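Local coordinates for protein transmembrane oligosaccharyl transferase (Archaeoglobus fulgidus, PDB 3WAJ) that is a membrane-embedded transferase of the STT3/AglB family, combining a multi-helix transmembrane part that holds a zinc ion with large soluble C-terminal domains, at residues 696-701 with 803-808; 682-687 with 761-766; 211-216 with 274-279. All coordinates share one frame; numbering follows the deposited sequence.

Contact 1 of 3, residues 696-701 with 803-808; sequences IYESDY and QNRTFE
Glu698 and Arg805 meet side-on: the guanidinium presents NE and NH2, one to each carboxylate oxygen, and the two chains run nearly at right angles. NE lies 2.8 Å from Glu698 OE2 and uses its syn lone pair, whereas NH2 reaches Glu698 OE1 at 2.6 Å from above the carboxylate plane. The flat groups are therefore not coplanar but turned 54° against each other. Arg805 runs out extended and then bends at chi3 (71°), which swings its NE–NH2 edge onto the carboxylate. Further partners fix this buried pair: Thr801 OG1 and Gly769 N bind Glu698, and Asp686 takes Arg805 NH1. Gln803, folded back at chi2, lays its CG 3.6 Å from Glu698 CG and sends NE2 to Glu698 O (3.1 Å), an oxygen that also accepts from Asn802 ND2. The glutamine bond is nearly straight at 176° and lies in the amide plane, although the donor is tilted from the carbonyl plane. Beyond, Tyr701 OH rests 3.8 Å from Arg805 CD, against the aliphatic part of the arginine. A buried salt bridge here links the end of strand 693-698, at the edge of the mixed sheet, to the loop leading into strand 806-814 of the antiparallel sheet.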
loop_
_atom_site.group_PDB
_atom_site.type_symbol
_atom_site.label_atom_id
_atom_site.label_comp_id
_atom_site.label_asym_id
_atom_site.label_seq_id
_atom_site.Cartn_x
_atom_site.Cartn_y
_atom_site.Cartn_z
ATOM N N ILE A 696 22.360 -13.176 10.078
ATOM C CA ILE A 696 23.547 -12.695 9.372
ATOM C C ILE A 696 23.762 -11.199 9.529
ATOM O O ILE A 696 24.868 -10.697 9.287
ATOM C CB ILE A 696 23.530 -13.063 7.884
ATOM C CG1 ILE A 696 22.312 -12.459 7.194
ATOM C CG2 ILE A 696 23.558 -14.566 7.712
ATOM C CD1 ILE A 696 22.229 -12.804 5.710
ATOM N N TYR A 697 22.700 -10.502 9.935
ATOM C CA TYR A 697 22.698 -9.041 10.078
ATOM C C TYR A 697 21.486 -8.572 10.888
ATOM O O TYR A 697 20.391 -9.124 10.742
ATOM C CB TYR A 697 22.667 -8.394 8.681
ATOM C CG TYR A 697 22.536 -6.877 8.643
ATOM C CD1 TYR A 697 21.294 -6.251 8.781
ATOM C CD2 TYR A 697 23.647 -6.068 8.405
ATOM C CE1 TYR A 697 21.173 -4.855 8.715
ATOM C CE2 TYR A 697 23.533 -4.683 8.340
ATOM C CZ TYR A 697 22.296 -4.085 8.496
ATOM O OH TYR A 697 22.184 -2.719 8.434
ATOM N N GLU A 698 21.668 -7.553 11.725
ATOM C CA GLU A 698 20.526 -6.805 12.275
ATOM C C GLU A 698 20.804 -5.306 12.218
ATOM O O GLU A 698 21.955 -4.874 12.207
ATOM C CB GLU A 698 20.187 -7.218 13.717
ATOM C CG GLU A 698 21.205 -6.753 14.773
ATOM C CD GLU A 698 20.739 -7.033 16.218
ATOM O OE1 GLU A 698 19.523 -7.254 16.442
ATOM O OE2 GLU A 698 21.585 -7.029 17.145
ATOM N N SER A 699 19.738 -4.516 12.170
ATOM C CA SER A 699 19.853 -3.061 12.172
ATOM C C SER A 699 19.999 -2.554 13.585
ATOM O O SER A 699 19.991 -3.322 14.548
ATOM C CB SER A 699 18.584 -2.446 11.619
ATOM O OG SER A 699 17.481 -2.758 12.451
ATOM N N ASP A 700 20.082 -1.235 13.689
ATOM C CA ASP A 700 20.022 -0.535 14.952
ATOM C C ASP A 700 18.683 -0.776 15.684
ATOM O O ASP A 700 17.726 -1.312 15.103
ATOM C CB ASP A 700 20.211 0.956 14.682
ATOM C CG ASP A 700 20.868 1.672 15.835
ATOM O OD1 ASP A 700 20.925 1.083 16.944
ATOM O OD2 ASP A 700 21.322 2.824 15.630
ATOM N N TYR A 701 18.625 -0.378 16.955
ATOM C CA TYR A 701 17.453 -0.581 17.809
ATOM C C TYR A 701 16.266 0.267 17.363
ATOM O O TYR A 701 16.447 1.256 16.642
ATOM C CB TYR A 701 17.798 -0.200 19.259
ATOM C CG TYR A 701 18.760 -1.155 19.928
ATOM C CD1 TYR A 701 18.320 -2.382 20.398
ATOM C CD2 TYR A 701 20.104 -0.822 20.101
ATOM C CE1 TYR A 701 19.184 -3.265 21.009
ATOM C CE2 TYR A 701 20.989 -1.706 20.720
ATOM C CZ TYR A 701 20.512 -2.925 21.165
ATOM O OH TYR A 701 21.347 -3.821 21.783
ATOM N N GLN A 803 25.732 -5.177 15.892
ATOM C CA GLN A 803 25.386 -4.088 16.803
ATOM C C GLN A 803 26.056 -4.334 18.136
ATOM O O GLN A 803 25.734 -3.677 19.124
ATOM C CB GLN A 803 23.875 -4.009 17.022
ATOM C CG GLN A 803 23.076 -3.811 15.749
ATOM C CD GLN A 803 23.430 -2.525 15.042
ATOM O OE1 GLN A 803 23.934 -1.579 15.657
ATOM N NE2 GLN A 803 23.171 -2.477 13.742
ATOM N N ASN A 804 26.975 -5.297 18.151
ATOM C CA ASN A 804 27.688 -5.691 19.361
ATOM C C ASN A 804 26.720 -6.058 20.480
ATOM O O ASN A 804 26.850 -5.599 21.620
ATOM C CB ASN A 804 28.701 -4.613 19.789
ATOM C CG ASN A 804 29.766 -4.345 18.718
ATOM O OD1 ASN A 804 30.176 -5.251 17.986
ATOM N ND2 ASN A 804 30.203 -3.093 18.616
ATOM N N ARG A 805 25.731 -6.872 20.114
ATOM C CA ARG A 805 24.784 -7.466 21.052
ATOM C C ARG A 805 25.000 -8.967 21.026
ATOM O O ARG A 805 25.302 -9.534 19.968
ATOM C CB ARG A 805 23.350 -7.147 20.632
ATOM C CG ARG A 805 22.277 -7.917 21.389
ATOM C CD ARG A 805 20.881 -7.453 20.967
ATOM N NE ARG A 805 20.534 -7.868 19.609
ATOM C CZ ARG A 805 19.922 -9.016 19.311
ATOM N NH1 ARG A 805 19.583 -9.855 20.276
ATOM N NH2 ARG A 805 19.651 -9.325 18.047
ATOM N N THR A 806 24.866 -9.614 22.180
ATOM C CA THR A 806 25.008 -11.066 22.239
ATOM C C THR A 806 23.713 -11.775 22.633
ATOM O O THR A 806 22.822 -11.189 23.252
ATOM C CB THR A 806 26.146 -11.493 23.180
ATOM O OG1 THR A 806 25.842 -11.076 24.518
ATOM C CG2 THR A 806 27.460 -10.882 22.726
ATOM N N PHE A 807 23.622 -13.047 22.259
ATOM C CA PHE A 807 22.531 -13.908 22.696
ATOM C C PHE A 807 23.055 -15.316 22.583
ATOM O O PHE A 807 24.064 -15.545 21.909
ATOM C CB PHE A 807 21.262 -13.725 21.834
ATOM C CG PHE A 807 21.460 -14.023 20.365
ATOM C CD1 PHE A 807 21.670 -12.983 19.457
ATOM C CD2 PHE A 807 21.437 -15.333 19.887
ATOM C CE1 PHE A 807 21.860 -13.242 18.090
ATOM C CE2 PHE A 807 21.624 -15.599 18.520
ATOM C CZ PHE A 807 21.833 -14.541 17.623
ATOM N N GLU A 808 22.388 -16.261 23.235
ATOM C CA GLU A 808 22.822 -17.650 23.177
ATOM C C GLU A 808 22.045 -18.432 22.129
ATOM O O GLU A 808 20.807 -18.383 22.097
ATOM C CB GLU A 808 22.674 -18.314 24.552
ATOM C CG GLU A 808 23.683 -17.832 25.580
ATOM C CD GLU A 808 25.117 -18.086 25.146
ATOM O OE1 GLU A 808 25.459 -19.246 24.810
ATOM O OE2 GLU A 808 25.899 -17.112 25.127
#

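Contact 2 of 3, residues 682-687 with 761-766; sequences LHLFDG and IPVKIA
The Phe685 ring meets Ile761 and Val763 obliquely, while the carbonyl of Pro762 lies at its edge, near the ring plane. One face is covered from its own segment, where Leu684 CD2 sits 3.7 Å above the Phe685 ring plane, over the centre. Tyr751 of helix 740-755 packs edge-to-face with the same ring. Across the contact, Ile761 CG2 touches Phe685 CD1 at 3.6 Å; this methyl stands anti to the isoleucine N, while CG1 turns aside beside that N (chi1 -67°). Val763 crosses the phenylalanine at about a right angle, its CB 3.8 Å from Phe685 CD1. The two valine methyls divide the work: Val763 CG1 approaches Phe685 CE1 at 4.1 Å, and Val763 CG2 lies 3.6 Å from Leu684 O. Polar contact is indirect. A water 3.0 Å from Phe685 O also reaches Pro762 O, but weakly, and it cannot serve every neighbouring acceptor at once. After Phe685 the chain takes positive phi at Asp686 and Gly687, turning away from the helical course. This is apolar packing of the turn that ends helix 678-684 against the irregular loop between helix 740-755 and strand 771-776.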
loop_
_atom_site.group_PDB
_atom_site.type_symbol
_atom_site.label_atom_id
_atom_site.label_comp_id
_atom_site.label_asym_id
_atom_site.label_seq_id
_atom_site.Cartn_x
_atom_site.Cartn_y
_atom_site.Cartn_z
ATOM N N LEU A 682 12.473 -16.625 15.328
ATOM C CA LEU A 682 13.370 -15.780 14.561
ATOM C C LEU A 682 13.603 -14.430 15.250
ATOM O O LEU A 682 14.729 -14.074 15.599
ATOM C CB LEU A 682 12.818 -15.575 13.140
ATOM C CG LEU A 682 13.005 -16.784 12.214
ATOM C CD1 LEU A 682 12.190 -16.644 10.912
ATOM C CD2 LEU A 682 14.490 -16.970 11.898
ATOM N N HIS A 683 12.537 -13.675 15.463
ATOM C CA HIS A 683 12.737 -12.326 15.938
ATOM C C HIS A 683 12.920 -12.257 17.440
ATOM O O HIS A 683 13.716 -11.445 17.919
ATOM C CB HIS A 683 11.634 -11.374 15.477
ATOM C CG HIS A 683 12.110 -9.968 15.323
ATOM N ND1 HIS A 683 12.290 -9.375 14.090
ATOM C CD2 HIS A 683 12.471 -9.048 16.245
ATOM C CE1 HIS A 683 12.735 -8.141 14.268
ATOM N NE2 HIS A 683 12.855 -7.919 15.565
ATOM N N LEU A 684 12.201 -13.093 18.188
ATOM C CA LEU A 684 12.252 -12.989 19.649
ATOM C C LEU A 684 13.424 -13.785 20.209
ATOM O O LEU A 684 14.182 -13.275 21.022
ATOM C CB LEU A 684 10.929 -13.408 20.301
ATOM C CG LEU A 684 10.761 -13.012 21.776
ATOM C CD1 LEU A 684 9.433 -12.333 22.008
ATOM C CD2 LEU A 684 10.919 -14.208 22.718
ATOM N N PHE A 685 13.593 -15.021 19.750
ATOM C CA PHE A 685 14.702 -15.854 20.219
ATOM C C PHE A 685 15.968 -15.741 19.355
ATOM O O PHE A 685 16.930 -16.488 19.570
ATOM C CB PHE A 685 14.259 -17.328 20.332
ATOM C CG PHE A 685 13.125 -17.552 21.303
ATOM C CD1 PHE A 685 13.357 -17.592 22.673
ATOM C CD2 PHE A 685 11.834 -17.721 20.847
ATOM C CE1 PHE A 685 12.313 -17.799 23.569
ATOM C CE2 PHE A 685 10.789 -17.927 21.733
ATOM C CZ PHE A 685 11.031 -17.965 23.098
ATOM N N ASP A 686 15.963 -14.822 18.385
ATOM C CA ASP A 686 17.134 -14.577 17.539
ATOM C C ASP A 686 17.560 -15.822 16.779
ATOM O O ASP A 686 18.726 -16.001 16.435
ATOM C CB ASP A 686 18.298 -13.984 18.375
ATOM C CG ASP A 686 18.001 -12.556 18.861
ATOM O OD1 ASP A 686 17.491 -11.751 18.042
ATOM O OD2 ASP A 686 18.219 -12.263 20.067
ATOM N N GLY A 687 16.589 -16.687 16.530
ATOM C CA GLY A 687 16.808 -17.884 15.748
ATOM C C GLY A 687 17.289 -19.052 16.574
ATOM O O GLY A 687 17.666 -20.085 16.024
ATOM N N ILE A 761 14.211 -23.154 25.747
ATOM C CA ILE A 761 15.059 -22.147 25.113
ATOM C C ILE A 761 15.088 -20.853 25.934
ATOM O O ILE A 761 14.047 -20.228 26.146
ATOM C CB ILE A 761 14.542 -21.834 23.695
ATOM C CG1 ILE A 761 14.710 -23.053 22.780
ATOM C CG2 ILE A 761 15.209 -20.587 23.126
ATOM C CD1 ILE A 761 16.151 -23.445 22.487
ATOM N N PRO A 762 16.279 -20.443 26.411
ATOM C CA PRO A 762 16.302 -19.210 27.219
ATOM C C PRO A 762 16.389 -17.996 26.328
ATOM O O PRO A 762 16.829 -18.138 25.184
ATOM C CB PRO A 762 17.594 -19.341 28.031
ATOM C CG PRO A 762 18.492 -20.173 27.149
ATOM C CD PRO A 762 17.579 -21.143 26.420
ATOM N N VAL A 763 15.987 -16.833 26.845
ATOM C CA VAL A 763 16.067 -15.582 26.106
ATOM C C VAL A 763 16.403 -14.441 27.073
ATOM O O VAL A 763 15.846 -14.361 28.170
ATOM C CB VAL A 763 14.739 -15.289 25.361
ATOM C CG1 VAL A 763 13.591 -15.140 26.352
ATOM C CG2 VAL A 763 14.859 -14.043 24.481
ATOM N N LYS A 764 17.319 -13.558 26.686
ATOM C CA LYS A 764 17.628 -12.435 27.562
ATOM C C LYS A 764 16.559 -11.359 27.452
ATOM O O LYS A 764 16.015 -11.112 26.366
ATOM C CB LYS A 764 19.029 -11.866 27.303
ATOM C CG LYS A 764 20.118 -12.734 27.888
ATOM C CD LYS A 764 21.488 -12.069 27.854
ATOM C CE LYS A 764 21.947 -11.769 26.433
ATOM N NZ LYS A 764 23.424 -11.547 26.371
ATOM N N ILE A 765 16.248 -10.737 28.590
ATOM C CA ILE A 765 15.290 -9.639 28.619
ATOM C C ILE A 765 16.016 -8.363 28.186
ATOM O O ILE A 765 16.718 -7.736 28.976
ATOM C CB ILE A 765 14.611 -9.529 29.998
ATOM C CG1 ILE A 765 13.843 -10.825 30.260
ATOM C CG2 ILE A 765 13.674 -8.313 30.050
ATOM C CD1 ILE A 765 13.091 -10.843 31.544
ATOM N N ALA A 766 15.864 -8.021 26.906
ATOM C CA ALA A 766 16.614 -6.944 26.256
ATOM C C ALA A 766 16.012 -6.625 24.898
ATOM O O ALA A 766 15.430 -7.507 24.258
ATOM C CB ALA A 766 18.070 -7.341 26.086
HETATM O O HOH W 1 17.420 -16.230 22.479
#

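Contact 3 of 3, residues 211-216 with 274-279; sequences YVLSWG and IFYSPF. With SO4 (sulfate ion), chain C.
Tyr276 brings its phenol against the last turn of helix 199-214, in the transmembrane STT3 region of GT-C type; the contact joins that helix end to the loop leading into helix 278-303. Among the direct hydrogen bonds, Tyr276 OH donates to Val212 O at 2.7 Å, lying in the carbonyl plane, with the ring edge turned to the same oxygen. The tyrosine CG lies beside its backbone N (chi1 -76°), sending the ring across to the helix end. Val212 O also accepts a weak bond from Trp215 N within the helix; that of the phenol is the shorter of the two. Gln280 NE2, from the following helix, binds both Phe275 O and Gly216 O and so ties the two segments together. The water-mediated link has one water accepting from Gly216 N at 2.9 Å and lying 3.0 Å from Ile274 O. The backbones come very close here, and Gly216 CA makes a C-H...O contact of 3.5 Å to Ile274 O. Apolar packing sets Leu213 CD2 4.2 Å from Tyr276 CE1, the two side chains crossing at about a right angle, and brings the Ile274 CD1 methyl obliquely to the Trp215 indole. The indole also meets a sulfate ion, probably from the crystallisation liquor, which His81, His162 and Arg426 bind too: Trp215 NE1 reaches sulfate O4 at 3.0 Å in a weak, bent hydrogen bond.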
loop_
_atom_site.group_PDB
_atom_site.type_symbol
_atom_site.label_atom_id
_atom_site.label_comp_id
_atom_site.label_asym_id
_atom_site.label_seq_id
_atom_site.Cartn_x
_atom_site.Cartn_y
_atom_site.Cartn_z
ATOM N N TYR A 211 -6.855 9.074 -18.230
ATOM C CA TYR A 211 -7.435 8.518 -17.003
ATOM C C TYR A 211 -7.273 6.984 -16.933
ATOM O O TYR A 211 -6.705 6.454 -15.976
ATOM C CB TYR A 211 -8.903 8.955 -16.865
ATOM C CG TYR A 211 -9.584 8.484 -15.603
ATOM C CD1 TYR A 211 -8.916 8.483 -14.390
ATOM C CD2 TYR A 211 -10.896 8.049 -15.623
ATOM C CE1 TYR A 211 -9.534 8.048 -13.233
ATOM C CE2 TYR A 211 -11.525 7.613 -14.465
ATOM C CZ TYR A 211 -10.836 7.616 -13.276
ATOM O OH TYR A 211 -11.446 7.182 -12.121
ATOM N N VAL A 212 -7.744 6.270 -17.952
ATOM C CA VAL A 212 -7.586 4.810 -17.988
ATOM C C VAL A 212 -6.109 4.420 -18.035
ATOM O O VAL A 212 -5.714 3.386 -17.509
ATOM C CB VAL A 212 -8.339 4.176 -19.197
ATOM C CG1 VAL A 212 -8.349 2.650 -19.096
ATOM C CG2 VAL A 212 -9.772 4.703 -19.298
ATOM N N LEU A 213 -5.279 5.251 -18.657
ATOM C CA LEU A 213 -3.850 4.927 -18.751
ATOM C C LEU A 213 -3.131 5.186 -17.418
ATOM O O LEU A 213 -2.011 4.719 -17.206
ATOM C CB LEU A 213 -3.178 5.658 -19.924
ATOM C CG LEU A 213 -3.613 5.251 -21.337
ATOM C CD1 LEU A 213 -2.720 5.864 -22.428
ATOM C CD2 LEU A 213 -3.645 3.736 -21.469
ATOM N N SER A 214 -3.782 5.919 -16.515
ATOM C CA SER A 214 -3.239 6.128 -15.167
ATOM C C SER A 214 -3.697 5.027 -14.233
ATOM O O SER A 214 -3.007 4.667 -13.284
ATOM C CB SER A 214 -3.680 7.472 -14.588
ATOM O OG SER A 214 -3.236 8.539 -15.381
ATOM N N TRP A 215 -4.880 4.503 -14.522
ATOM C CA TRP A 215 -5.533 3.532 -13.664
ATOM C C TRP A 215 -6.495 2.680 -14.508
ATOM O O TRP A 215 -7.460 3.210 -15.084
ATOM C CB TRP A 215 -6.302 4.288 -12.587
ATOM C CG TRP A 215 -6.833 3.434 -11.482
ATOM C CD1 TRP A 215 -6.126 2.545 -10.723
ATOM C CD2 TRP A 215 -8.177 3.414 -10.984
ATOM N NE1 TRP A 215 -6.951 1.967 -9.792
ATOM C CE2 TRP A 215 -8.223 2.490 -9.926
ATOM C CE3 TRP A 215 -9.355 4.098 -11.334
ATOM C CZ2 TRP A 215 -9.395 2.211 -9.207
ATOM C CZ3 TRP A 215 -10.530 3.833 -10.617
ATOM C CH2 TRP A 215 -10.537 2.896 -9.566
ATOM N N GLY A 216 -6.235 1.373 -14.574
ATOM C CA GLY A 216 -6.985 0.472 -15.446
ATOM C C GLY A 216 -8.493 0.426 -15.227
ATOM O O GLY A 216 -9.263 0.206 -16.172
ATOM N N ILE A 274 -8.795 -4.308 -13.964
ATOM C CA ILE A 274 -7.645 -3.593 -13.377
ATOM C C ILE A 274 -6.353 -3.656 -14.230
ATOM O O ILE A 274 -5.730 -2.632 -14.512
ATOM C CB ILE A 274 -7.411 -3.977 -11.867
ATOM C CG1 ILE A 274 -6.458 -2.982 -11.182
ATOM C CG2 ILE A 274 -6.922 -5.417 -11.722
ATOM C CD1 ILE A 274 -6.970 -1.529 -11.142
ATOM N N PHE A 275 -5.981 -4.851 -14.666
ATOM C CA PHE A 275 -4.894 -5.025 -15.625
ATOM C C PHE A 275 -5.240 -4.505 -17.030
ATOM O O PHE A 275 -6.419 -4.326 -17.374
ATOM C CB PHE A 275 -4.499 -6.499 -15.686
ATOM C CG PHE A 275 -4.007 -7.046 -14.365
ATOM C CD1 PHE A 275 -2.713 -6.759 -13.921
ATOM C CD2 PHE A 275 -4.838 -7.827 -13.557
ATOM C CE1 PHE A 275 -2.236 -7.255 -12.692
ATOM C CE2 PHE A 275 -4.371 -8.329 -12.323
ATOM C CZ PHE A 275 -3.063 -8.039 -11.889
ATOM N N TYR A 276 -4.212 -4.271 -17.845
ATOM C CA TYR A 276 -4.413 -3.659 -19.160
ATOM C C TYR A 276 -4.854 -4.658 -20.237
ATOM O O TYR A 276 -4.041 -5.282 -20.919
ATOM C CB TYR A 276 -3.208 -2.780 -19.545
ATOM C CG TYR A 276 -3.281 -1.499 -18.760
ATOM C CD1 TYR A 276 -3.955 -0.388 -19.266
ATOM C CD2 TYR A 276 -2.776 -1.427 -17.464
ATOM C CE1 TYR A 276 -4.079 0.779 -18.530
ATOM C CE2 TYR A 276 -2.897 -0.264 -16.711
ATOM C CZ TYR A 276 -3.549 0.834 -17.247
ATOM O OH TYR A 276 -3.666 1.987 -16.502
ATOM N N SER A 277 -6.177 -4.782 -20.358
ATOM C CA SER A 277 -6.812 -5.863 -21.096
ATOM C C SER A 277 -7.739 -5.295 -22.161
ATOM O O SER A 277 -7.972 -4.085 -22.206
ATOM C CB SER A 277 -7.583 -6.779 -20.138
ATOM O OG SER A 277 -8.768 -6.178 -19.667
ATOM N N PRO A 278 -8.248 -6.158 -23.057
ATOM C CA PRO A 278 -9.128 -5.514 -24.040
ATOM C C PRO A 278 -10.540 -5.238 -23.510
ATOM O O PRO A 278 -11.341 -4.632 -24.227
ATOM C CB PRO A 278 -9.133 -6.497 -25.220
ATOM C CG PRO A 278 -8.787 -7.822 -24.622
ATOM C CD PRO A 278 -7.909 -7.552 -23.418
ATOM N N PHE A 279 -10.833 -5.651 -22.279
ATOM C CA PHE A 279 -12.100 -5.293 -21.642
ATOM C C PHE A 279 -12.324 -3.776 -21.665
ATOM O O PHE A 279 -13.395 -3.288 -22.045
ATOM C CB PHE A 279 -12.148 -5.780 -20.191
ATOM C CG PHE A 279 -13.389 -5.338 -19.461
ATOM C CD1 PHE A 279 -13.321 -4.370 -18.473
ATOM C CD2 PHE A 279 -14.637 -5.869 -19.795
ATOM C CE1 PHE A 279 -14.472 -3.946 -17.803
ATOM C CE2 PHE A 279 -15.791 -5.447 -19.133
ATOM C CZ PHE A 279 -15.710 -4.484 -18.141
HETATM S S SO4 C . -4.420 0.400 -6.902
HETATM O O1 SO4 C . -2.960 0.237 -6.898
HETATM O O2 SO4 C . -5.015 -0.836 -7.420
HETATM O O3 SO4 C . -4.866 0.647 -5.530
HETATM O O4 SO4 C . -4.854 1.522 -7.743
HETATM O O HOH W 2 -4.465 -0.320 -13.088
#

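Overall arrangement
Contacts 1 and 2 are neighbours in the soluble part, their centres 11 Å apart, and their segments alternate along the chain. A salt bridge joins them directly: Arg805 NH1 of contact 1 lies 2.8 Å from Asp686 OD2 of contact 2, while the other oxygen of that aspartate binds Lys772 of strand 771-776, the neighbour of strand 693-698. Glu698, Arg805, Asp686 and Lys772 thus form one charged chain. Contact 3 belongs to the transmembrane part, on the opposite side of the chain's centre, with its centre 46 Å from that of contact 1 and 48 Å from that of contact 2. It alone adjoins the metal site: the Trp215 side chain is about 8 Å from the zinc ion held by Asp47, Asp161 and His163.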